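Local coordinates for uncharacterized protein (PDB 3U4Y) that is of unknown function but folds as a seven-bladed beta-propeller related in sequence to the lactonase family, at residues P178-F183 with P223-V228; V243-F248 with S256-F261; R20-F25 with N34-G39. All blocks are in the same frame, centred on the assembly; numbering follows the deposited sequence.

Contact 1 of 3, residues P178-F183 with P223-V228; sequences PFNITF and PGTIVV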
loop_
_atom_site.group_PDB
_atom_site.type_symbol
_atom_site.label_atom_id
_atom_site.label_comp_id
_atom_site.label_asym_id
_atom_site.label_seq_id
_atom_site.Cartn_x
_atom_site.Cartn_y
_atom_site.Cartn_z
ATOM N N PRO A 178 1.292 9.684 12.036
ATOM C CA PRO A 178 0.513 8.804 11.166
ATOM C C PRO A 178 1.377 8.453 9.964
ATOM O O PRO A 178 2.041 9.351 9.435
ATOM C CB PRO A 178 -0.655 9.680 10.725
ATOM C CG PRO A 178 -0.546 10.959 11.491
ATOM C CD PRO A 178 0.836 11.080 11.971
ATOM N N PHE A 179 1.374 7.187 9.544
ATOM C CA PHE A 179 2.315 6.714 8.522
ATOM C C PHE A 179 1.690 5.984 7.324
ATOM O O PHE A 179 2.017 6.300 6.198
ATOM C CB PHE A 179 3.410 5.854 9.161
ATOM C CG PHE A 179 4.466 5.386 8.193
ATOM C CD1 PHE A 179 5.389 6.269 7.671
ATOM C CD2 PHE A 179 4.549 4.053 7.827
ATOM C CE1 PHE A 179 6.371 5.834 6.787
ATOM C CE2 PHE A 179 5.534 3.612 6.941
ATOM C CZ PHE A 179 6.444 4.503 6.419
ATOM N N ASN A 180 0.808 5.014 7.561
ATOM C CA ASN A 180 0.116 4.329 6.472
ATOM C C ASN A 180 -1.393 4.271 6.719
ATOM O O ASN A 180 -1.823 4.262 7.859
ATOM C CB ASN A 180 0.690 2.923 6.276
ATOM C CG ASN A 180 0.428 2.375 4.879
ATOM O OD1 ASN A 180 -0.081 3.077 3.989
ATOM N ND2 ASN A 180 0.791 1.121 4.671
ATOM N N ILE A 181 -2.191 4.245 5.656
ATOM C CA ILE A 181 -3.648 4.166 5.781
ATOM C C ILE A 181 -4.127 2.998 4.962
ATOM O O ILE A 181 -3.516 2.658 3.957
ATOM C CB ILE A 181 -4.373 5.375 5.174
ATOM C CG1 ILE A 181 -3.723 6.680 5.537
ATOM C CG2 ILE A 181 -5.774 5.449 5.646
ATOM C CD1 ILE A 181 -4.227 7.769 4.654
ATOM N N THR A 182 -5.241 2.409 5.376
ATOM C CA THR A 182 -5.842 1.268 4.691
ATOM C C THR A 182 -7.345 1.305 4.945
ATOM O O THR A 182 -7.775 1.503 6.078
ATOM C CB THR A 182 -5.282 -0.068 5.215
ATOM O OG1 THR A 182 -3.926 -0.243 4.784
ATOM C CG2 THR A 182 -6.085 -1.195 4.683
ATOM N N PHE A 183 -8.145 1.146 3.892
ATOM C CA PHE A 183 -9.598 1.133 4.049
ATOM C C PHE A 183 -10.084 -0.267 4.370
ATOM O O PHE A 183 -9.354 -1.245 4.232
ATOM C CB PHE A 183 -10.286 1.573 2.764
ATOM C CG PHE A 183 -10.425 3.055 2.611
ATOM C CD1 PHE A 183 -11.483 3.731 3.188
ATOM C CD2 PHE A 183 -9.521 3.775 1.857
ATOM C CE1 PHE A 183 -11.627 5.105 3.033
ATOM C CE2 PHE A 183 -9.663 5.140 1.705
ATOM C CZ PHE A 183 -10.724 5.803 2.295
ATOM N N PRO A 223 4.309 0.357 14.161
ATOM C CA PRO A 223 3.399 -0.234 13.174
ATOM C C PRO A 223 3.560 0.338 11.762
ATOM O O PRO A 223 3.465 1.548 11.555
ATOM C CB PRO A 223 2.021 0.115 13.734
ATOM C CG PRO A 223 2.244 1.366 14.544
ATOM C CD PRO A 223 3.592 1.189 15.151
ATOM N N GLY A 224 3.773 -0.540 10.785
ATOM C CA GLY A 224 4.006 -0.101 9.425
ATOM C C GLY A 224 2.814 -0.172 8.490
ATOM O O GLY A 224 2.318 0.849 8.012
ATOM N N THR A 225 2.354 -1.383 8.214
ATOM C CA THR A 225 1.363 -1.570 7.166
ATOM C C THR A 225 0.184 -2.408 7.644
ATOM O O THR A 225 0.345 -3.350 8.421
ATOM C CB THR A 225 2.010 -2.128 5.841
ATOM O OG1 THR A 225 1.619 -3.490 5.615
ATOM C CG2 THR A 225 3.558 -2.003 5.881
ATOM N N ILE A 226 -1.002 -2.034 7.169
ATOM C CA ILE A 226 -2.257 -2.640 7.589
ATOM C C ILE A 226 -2.843 -3.462 6.464
ATOM O O ILE A 226 -3.197 -2.911 5.418
ATOM C CB ILE A 226 -3.330 -1.560 7.908
ATOM C CG1 ILE A 226 -2.752 -0.402 8.725
ATOM C CG2 ILE A 226 -4.508 -2.175 8.614
ATOM C CD1 ILE A 226 -1.733 -0.828 9.723
ATOM N N VAL A 227 -2.957 -4.771 6.661
ATOM C CA VAL A 227 -3.684 -5.606 5.708
ATOM C C VAL A 227 -5.018 -5.974 6.317
ATOM O O VAL A 227 -5.075 -6.395 7.472
ATOM C CB VAL A 227 -2.992 -6.947 5.447
ATOM C CG1 VAL A 227 -3.749 -7.717 4.361
ATOM C CG2 VAL A 227 -1.546 -6.760 5.089
ATOM N N VAL A 228 -6.092 -5.848 5.550
ATOM C CA VAL A 228 -7.379 -6.321 6.052
ATOM C C VAL A 228 -8.112 -7.308 5.129
ATOM O O VAL A 228 -8.367 -7.022 3.961
ATOM C CB VAL A 228 -8.305 -5.158 6.555
ATOM C CG1 VAL A 228 -7.709 -3.767 6.242
ATOM C CG2 VAL A 228 -9.745 -5.319 6.043
#

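Contact 2 of 3, residues V243-F248 with S256-F261; sequences VDVFNF and SFVKSF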
loop_
_atom_site.group_PDB
_atom_site.type_symbol
_atom_site.label_atom_id
_atom_site.label_comp_id
_atom_site.label_asym_id
_atom_site.label_seq_id
_atom_site.Cartn_x
_atom_site.Cartn_y
_atom_site.Cartn_z
ATOM N N VAL A 243 3.978 -9.439 13.711
ATOM C CA VAL A 243 2.665 -9.203 13.145
ATOM C C VAL A 243 1.690 -9.247 14.297
ATOM O O VAL A 243 1.798 -10.098 15.169
ATOM C CB VAL A 243 2.240 -10.293 12.199
ATOM C CG1 VAL A 243 0.917 -9.899 11.538
ATOM C CG2 VAL A 243 3.320 -10.532 11.187
ATOM N N ASP A 244 0.761 -8.307 14.306
ATOM C CA ASP A 244 -0.334 -8.299 15.257
ATOM C C ASP A 244 -1.616 -8.584 14.511
ATOM O O ASP A 244 -1.862 -8.015 13.452
ATOM C CB ASP A 244 -0.441 -6.936 15.945
ATOM C CG ASP A 244 0.739 -6.662 16.818
ATOM O OD1 ASP A 244 1.450 -7.630 17.134
ATOM O OD2 ASP A 244 0.975 -5.498 17.175
ATOM N N VAL A 245 -2.442 -9.466 15.041
ATOM C CA VAL A 245 -3.744 -9.605 14.444
ATOM C C VAL A 245 -4.854 -9.097 15.367
ATOM O O VAL A 245 -4.857 -9.362 16.567
ATOM C CB VAL A 245 -3.970 -11.044 13.914
ATOM C CG1 VAL A 245 -2.985 -11.996 14.549
ATOM C CG2 VAL A 245 -5.402 -11.480 14.111
ATOM N N PHE A 246 -5.766 -8.320 14.795
ATOM C CA PHE A 246 -6.954 -7.886 15.510
ATOM C C PHE A 246 -8.206 -8.392 14.815
ATOM O O PHE A 246 -8.185 -8.709 13.645
ATOM C CB PHE A 246 -7.039 -6.370 15.542
ATOM C CG PHE A 246 -5.838 -5.703 16.116
ATOM C CD1 PHE A 246 -4.594 -5.832 15.503
ATOM C CD2 PHE A 246 -5.954 -4.905 17.244
ATOM C CE1 PHE A 246 -3.475 -5.194 16.019
ATOM C CE2 PHE A 246 -4.853 -4.267 17.760
ATOM C CZ PHE A 246 -3.607 -4.411 17.150
ATOM N N ASN A 247 -9.302 -8.447 15.551
ATOM C CA ASN A 247 -10.606 -8.659 14.964
ATOM C C ASN A 247 -11.274 -7.315 14.865
ATOM O O ASN A 247 -11.060 -6.466 15.715
ATOM C CB ASN A 247 -11.451 -9.540 15.866
ATOM C CG ASN A 247 -11.129 -11.005 15.719
ATOM O OD1 ASN A 247 -10.887 -11.694 16.715
ATOM N ND2 ASN A 247 -11.147 -11.503 14.479
ATOM N N PHE A 248 -12.081 -7.106 13.836
ATOM C CA PHE A 248 -12.806 -5.861 13.723
ATOM C C PHE A 248 -14.279 -6.110 13.833
ATOM O O PHE A 248 -14.794 -7.105 13.364
ATOM C CB PHE A 248 -12.503 -5.166 12.413
ATOM C CG PHE A 248 -13.033 -3.760 12.325
ATOM C CD1 PHE A 248 -12.747 -2.832 13.316
ATOM C CD2 PHE A 248 -13.785 -3.356 11.226
ATOM C CE1 PHE A 248 -13.213 -1.536 13.222
ATOM C CE2 PHE A 248 -14.256 -2.064 11.128
ATOM C CZ PHE A 248 -13.966 -1.151 12.127
ATOM N N SER A 256 -10.321 -5.431 18.216
ATOM C CA SER A 256 -10.016 -6.213 19.414
ATOM C C SER A 256 -8.764 -7.058 19.205
ATOM O O SER A 256 -8.700 -7.863 18.281
ATOM C CB SER A 256 -11.213 -7.115 19.773
ATOM O OG SER A 256 -12.461 -6.498 19.463
ATOM N N PHE A 257 -7.767 -6.884 20.061
ATOM C CA PHE A 257 -6.525 -7.638 19.908
ATOM C C PHE A 257 -6.771 -9.126 20.013
ATOM O O PHE A 257 -7.539 -9.579 20.846
ATOM C CB PHE A 257 -5.473 -7.222 20.938
ATOM C CG PHE A 257 -4.130 -7.856 20.717
ATOM C CD1 PHE A 257 -3.357 -7.506 19.621
ATOM C CD2 PHE A 257 -3.649 -8.810 21.593
ATOM C CE1 PHE A 257 -2.131 -8.112 19.404
ATOM C CE2 PHE A 257 -2.423 -9.416 21.382
ATOM C CZ PHE A 257 -1.665 -9.070 20.290
ATOM N N VAL A 258 -6.115 -9.891 19.160
ATOM C CA VAL A 258 -6.227 -11.332 19.230
ATOM C C VAL A 258 -4.908 -11.935 19.644
ATOM O O VAL A 258 -4.815 -12.582 20.686
ATOM C CB VAL A 258 -6.627 -11.904 17.886
ATOM C CG1 VAL A 258 -6.702 -13.406 17.960
ATOM C CG2 VAL A 258 -7.950 -11.316 17.458
ATOM N N LYS A 259 -3.887 -11.721 18.821
ATOM C CA LYS A 259 -2.555 -12.212 19.130
ATOM C C LYS A 259 -1.498 -11.617 18.218
ATOM O O LYS A 259 -1.799 -10.913 17.257
ATOM C CB LYS A 259 -2.512 -13.724 19.001
ATOM C CG LYS A 259 -2.773 -14.195 17.598
ATOM C CD LYS A 259 -2.000 -15.468 17.331
ATOM C CE LYS A 259 -2.418 -16.100 16.023
ATOM N NZ LYS A 259 -3.883 -16.378 16.007
ATOM N N SER A 260 -0.250 -11.927 18.533
ATOM C CA SER A 260 0.884 -11.458 17.758
ATOM C C SER A 260 1.851 -12.592 17.575
ATOM O O SER A 260 1.806 -13.579 18.300
ATOM C CB SER A 260 1.582 -10.321 18.480
ATOM O OG SER A 260 1.335 -10.387 19.874
ATOM N N PHE A 261 2.704 -12.475 16.574
ATOM C CA PHE A 261 3.784 -13.434 16.403
ATOM C C PHE A 261 4.939 -12.692 15.781
ATOM O O PHE A 261 4.732 -11.722 15.057
ATOM C CB PHE A 261 3.362 -14.678 15.598
ATOM C CG PHE A 261 2.885 -14.389 14.195
ATOM C CD1 PHE A 261 3.788 -14.263 13.148
ATOM C CD2 PHE A 261 1.530 -14.293 13.912
ATOM C CE1 PHE A 261 3.349 -14.012 11.850
ATOM C CE2 PHE A 261 1.083 -14.043 12.622
ATOM C CZ PHE A 261 1.997 -13.902 11.588
#

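Contact 3 of 3, residues R20-F25 with N34-G39; sequences RRISFF and NQITLG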
loop_
_atom_site.group_PDB
_atom_site.type_symbol
_atom_site.label_atom_id
_atom_site.label_comp_id
_atom_site.label_asym_id
_atom_site.label_seq_id
_atom_site.Cartn_x
_atom_site.Cartn_y
_atom_site.Cartn_z
ATOM N N ARG A 20 17.325 -1.734 -8.636
ATOM C CA ARG A 20 16.523 -1.003 -9.599
ATOM C C ARG A 20 15.756 -2.014 -10.456
ATOM O O ARG A 20 15.721 -1.952 -11.677
ATOM C CB ARG A 20 17.412 -0.049 -10.388
ATOM C CG ARG A 20 18.212 0.876 -9.462
ATOM C CD ARG A 20 18.714 2.110 -10.180
ATOM N NE ARG A 20 19.015 3.212 -9.269
ATOM C CZ ARG A 20 19.151 4.478 -9.664
ATOM N NH1 ARG A 20 19.000 4.787 -10.944
ATOM N NH2 ARG A 20 19.427 5.436 -8.787
ATOM N N ARG A 21 15.109 -2.942 -9.764
ATOM C CA ARG A 21 14.514 -4.115 -10.375
ATOM C C ARG A 21 13.142 -4.414 -9.737
ATOM O O ARG A 21 12.780 -3.807 -8.729
ATOM C CB ARG A 21 15.482 -5.288 -10.172
ATOM C CG ARG A 21 15.093 -6.563 -10.849
ATOM C CD ARG A 21 16.162 -7.612 -10.688
ATOM N NE ARG A 21 16.254 -8.119 -9.328
ATOM C CZ ARG A 21 17.048 -9.122 -8.962
ATOM N NH1 ARG A 21 17.083 -9.528 -7.703
ATOM N NH2 ARG A 21 17.807 -9.733 -9.854
ATOM N N ILE A 22 12.382 -5.326 -10.342
ATOM C CA ILE A 22 11.166 -5.869 -9.749
ATOM C C ILE A 22 11.104 -7.356 -10.089
ATOM O O ILE A 22 11.648 -7.787 -11.090
ATOM C CB ILE A 22 9.902 -5.225 -10.325
ATOM C CG1 ILE A 22 9.457 -5.991 -11.570
ATOM C CG2 ILE A 22 10.130 -3.777 -10.661
ATOM C CD1 ILE A 22 8.566 -5.198 -12.482
ATOM N N SER A 23 10.437 -8.137 -9.247
ATOM C CA SER A 23 10.286 -9.571 -9.460
ATOM C C SER A 23 8.832 -9.988 -9.345
ATOM O O SER A 23 8.085 -9.451 -8.541
ATOM C CB SER A 23 11.078 -10.371 -8.423
ATOM O OG SER A 23 12.464 -10.141 -8.526
ATOM N N PHE A 24 8.440 -10.953 -10.161
ATOM C CA PHE A 24 7.172 -11.606 -10.011
ATOM C C PHE A 24 7.522 -12.931 -9.396
ATOM O O PHE A 24 8.533 -13.520 -9.745
ATOM C CB PHE A 24 6.527 -11.809 -11.363
ATOM C CG PHE A 24 6.044 -10.547 -11.995
ATOM C CD1 PHE A 24 4.787 -10.055 -11.717
ATOM C CD2 PHE A 24 6.835 -9.853 -12.877
ATOM C CE1 PHE A 24 4.329 -8.896 -12.319
ATOM C CE2 PHE A 24 6.379 -8.694 -13.470
ATOM C CZ PHE A 24 5.129 -8.222 -13.196
ATOM N N PHE A 25 6.703 -13.387 -8.462
ATOM C CA PHE A 25 6.963 -14.627 -7.756
ATOM C C PHE A 25 5.648 -15.404 -7.690
ATOM O O PHE A 25 4.564 -14.819 -7.778
ATOM C CB PHE A 25 7.500 -14.322 -6.350
ATOM C CG PHE A 25 6.561 -13.511 -5.518
ATOM C CD1 PHE A 25 5.818 -14.099 -4.512
ATOM C CD2 PHE A 25 6.390 -12.158 -5.760
ATOM C CE1 PHE A 25 4.923 -13.349 -3.751
ATOM C CE2 PHE A 25 5.507 -11.399 -4.999
ATOM C CZ PHE A 25 4.767 -12.002 -3.997
ATOM N N ASN A 34 9.614 -13.917 -13.187
ATOM C CA ASN A 34 10.204 -13.036 -14.180
ATOM C C ASN A 34 10.865 -11.893 -13.420
ATOM O O ASN A 34 10.296 -11.396 -12.458
ATOM C CB ASN A 34 9.132 -12.459 -15.113
ATOM C CG ASN A 34 8.103 -13.478 -15.531
ATOM O OD1 ASN A 34 8.269 -14.167 -16.534
ATOM N ND2 ASN A 34 7.007 -13.561 -14.773
ATOM N N GLN A 35 12.053 -11.468 -13.845
ATOM C CA GLN A 35 12.703 -10.326 -13.216
ATOM C C GLN A 35 13.029 -9.226 -14.208
ATOM O O GLN A 35 13.938 -9.349 -15.035
ATOM C CB GLN A 35 13.968 -10.751 -12.484
ATOM C CG GLN A 35 13.719 -11.425 -11.167
ATOM C CD GLN A 35 15.000 -11.717 -10.430
ATOM O OE1 GLN A 35 16.013 -12.047 -11.039
ATOM N NE2 GLN A 35 14.970 -11.585 -9.108
ATOM N N ILE A 36 12.290 -8.136 -14.111
ATOM C CA ILE A 36 12.485 -7.008 -14.999
ATOM C C ILE A 36 13.402 -5.964 -14.378
ATOM O O ILE A 36 13.106 -5.459 -13.313
ATOM C CB ILE A 36 11.145 -6.358 -15.312
ATOM C CG1 ILE A 36 10.234 -7.351 -16.026
ATOM C CG2 ILE A 36 11.342 -5.138 -16.157
ATOM C CD1 ILE A 36 8.997 -6.710 -16.590
ATOM N N THR A 37 14.511 -5.648 -15.046
ATOM C CA THR A 37 15.464 -4.651 -14.552
ATOM C C THR A 37 15.482 -3.429 -15.480
ATOM O O THR A 37 15.954 -3.516 -16.613
ATOM C CB THR A 37 16.905 -5.237 -14.453
ATOM O OG1 THR A 37 16.909 -6.462 -13.702
ATOM C CG2 THR A 37 17.861 -4.233 -13.801
ATOM N N LEU A 38 14.977 -2.295 -15.005
ATOM C CA LEU A 38 14.901 -1.088 -15.834
ATOM C C LEU A 38 15.829 0.069 -15.432
ATOM O O LEU A 38 15.888 1.080 -16.129
ATOM C CB LEU A 38 13.472 -0.553 -15.875
ATOM C CG LEU A 38 12.418 -1.381 -16.597
ATOM C CD1 LEU A 38 11.536 -2.084 -15.590
ATOM C CD2 LEU A 38 11.583 -0.467 -17.473
ATOM N N GLY A 39 16.528 -0.069 -14.309
ATOM C CA GLY A 39 17.394 0.979 -13.816
ATOM C C GLY A 39 16.663 2.220 -13.342
ATOM O O GLY A 39 17.034 3.339 -13.694
#

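Contact 1 of 3, residues P178-F183 with P223-V228
With chi1 at -71°, Thr182 sets OG1 beside its own backbone N and sends CG2 anti to that N, so the hydroxyl meets Ile226 while the methyl meets Val228. OG1 donates to the backbone O of Ile226 at 2.8 Å, arriving bent (C=O...donor 133°) and slightly tilted from the carbonyl plane. CG2 of Thr182 packs against CG1 of Val228, 3.4 Å away, the two side chains pointing opposite ways. Threonine suits the place because its two branches serve a polar and an apolar neighbour at once. Farther back along 178-183, Asn180 turns CG anti to its N (chi1 -158°), which lays ND2 3.7 Å from Thr225 CB and carries it to its hydrogen-bond partner, Asn276 OD1; Asn180 CB rests 3.2 Å from Gly224 O. The Phe179 ring brings its edge, in plane, to Gly224 O.

Strands 178-183 and 226-228 are the innermost strands of two successive propeller blades. They run almost parallel, their axes 7.1 Å apart, too far for backbone ladder pairing; each bonds instead to the next strand of its own blade. Between them, side chains of 178-183 meet backbone carbonyls and apolar branches of 223-228, joining blades that remain separate sheets.

Contact 2 of 3, residues V243-F248 with S256-F261
Phe261 lays its ring beside Val243, whose CB stands over one face, 3.9 Å from the ring centroid and 21° off the normal, a CH-pi contact. Its CG lies between the backbone N and the carbonyl carbon (chi1 60°), which lets the ring fold back over the valine; both side chains also touch Leu287 of the following blade. Strands 243-248 and 256-261 form the outer beta hairpin of a propeller blade, antiparallel and interrupted by a classic beta bulge.

At the bulge, Val258 and Lys259 both face Val245. Val245 O takes a hydrogen bond from Val258 N at 2.9 Å and a weak one from Lys259 N at 3.4 Å, while Val245 N gives a bond to Lys259 O at 2.7 Å. The extra residue shifts the register by one, so that Phe246 is paired with Phe257.

On the face that carries Asp244 and Ser260, the rings of Phe246 and Phe257 make a T-shaped pair, centroids 5.5 Å apart and planes at 80°. The edge of Phe257, led by CD1, points at the face of Phe246, and CE1 of Phe257 reaches CB of Asp244 at 4.0 Å. Phe246 is buried and Phe257 exposed, with a Tris molecule, probably from the crystallisation liquor, close to the latter. Both oxygens of the buried Asp244 are satisfied, OD1 by Thr242 OG1 and OD2 by Asn220 N, which is consistent with an acid at this place.

Asn247, on the opposite face, suits a partly exposed position; its ND2 bonds weakly to Ser233 O on the neighbouring strand. Its backbone pairs with Ser256, Asn247 N giving to Ser256 O at 2.9 Å and Ser256 N to Asn247 O at 2.8 Å.

Contact 3 of 3, residues R20-F25 with N34-G39
The amide NE2 of Gln35 sits over the guanidinium of Arg21, 3.2 Å above its plane and over its centre, the two planes inclined by 37°. Arg21 runs extended through CD and then bends at chi3 (71°), which swings the guanidinium back across the amide. This is contact over a face and not a hydrogen bond; NH1 of Arg21 instead makes a salt bridge with Glu16 OE2. On the way, CD of Arg21 passes Thr37 OG1 at 3.3 Å.

Gln35 NE2 donates to OG of Ser23, the residue directly opposite it, at 3.0 Å with the acceptor close to the amide plane, and the long, extended glutamine chain lays the same amide over its diagonal neighbour Arg21. The serine OG is also hydrogen-bonded to Glu16 OE1, so the small serine links the glutamine to the carboxylate that anchors Arg21. Glu16 lies on the next strand inward of the blade, and these residues belong to the antiparallel hairpin that forms the blade's outer half. A G1 beta bulge, in which Arg20 and Arg21 both face Glu16, opens the inner of the two strands.

On the other face, Ile22 places CG1 in the crowded position between N and the carbonyl carbon (chi1 88°), which brings CD1 to within 4.0 Å of Ile36 CB, the two branched chains lying side by side. Ile22 N bonds to Ile36 O at 3.1 Å. Phe24 presents its ring edge to Asn34 O, which also receives Phe24 N at 3.0 Å; the ring packs on Ile13 of the same blade and Ile67 of the next. Beyond the paired residues, Arg20 lays CB and CD along the backbone of Gly39, CB lying 3.6 Å from Gly39 CA; glycine suits this turn because its phi is positive.

In the fold
The three contacts sample different depths of one beta-propeller. Contact 1 is the buried one, its centre about 8 Å from that of the chain, and joins the inner strands of successive blades through side chains. Contacts 2 and 3, about 20 and 19 Å from that centre, are partly buried outer hairpins, each held within its own blade by a backbone ladder. Contacts 1 and 2 share a sheet, strand 226-228 beginning the blade that 256-261 ends. Contact 3 belongs to the blade whose inner strand, 319-321, comes from the far end of the chain, so the two termini close the ring. An aromatic pair marks contact 2, whereas charged and amide groups dominate one face of contact 3.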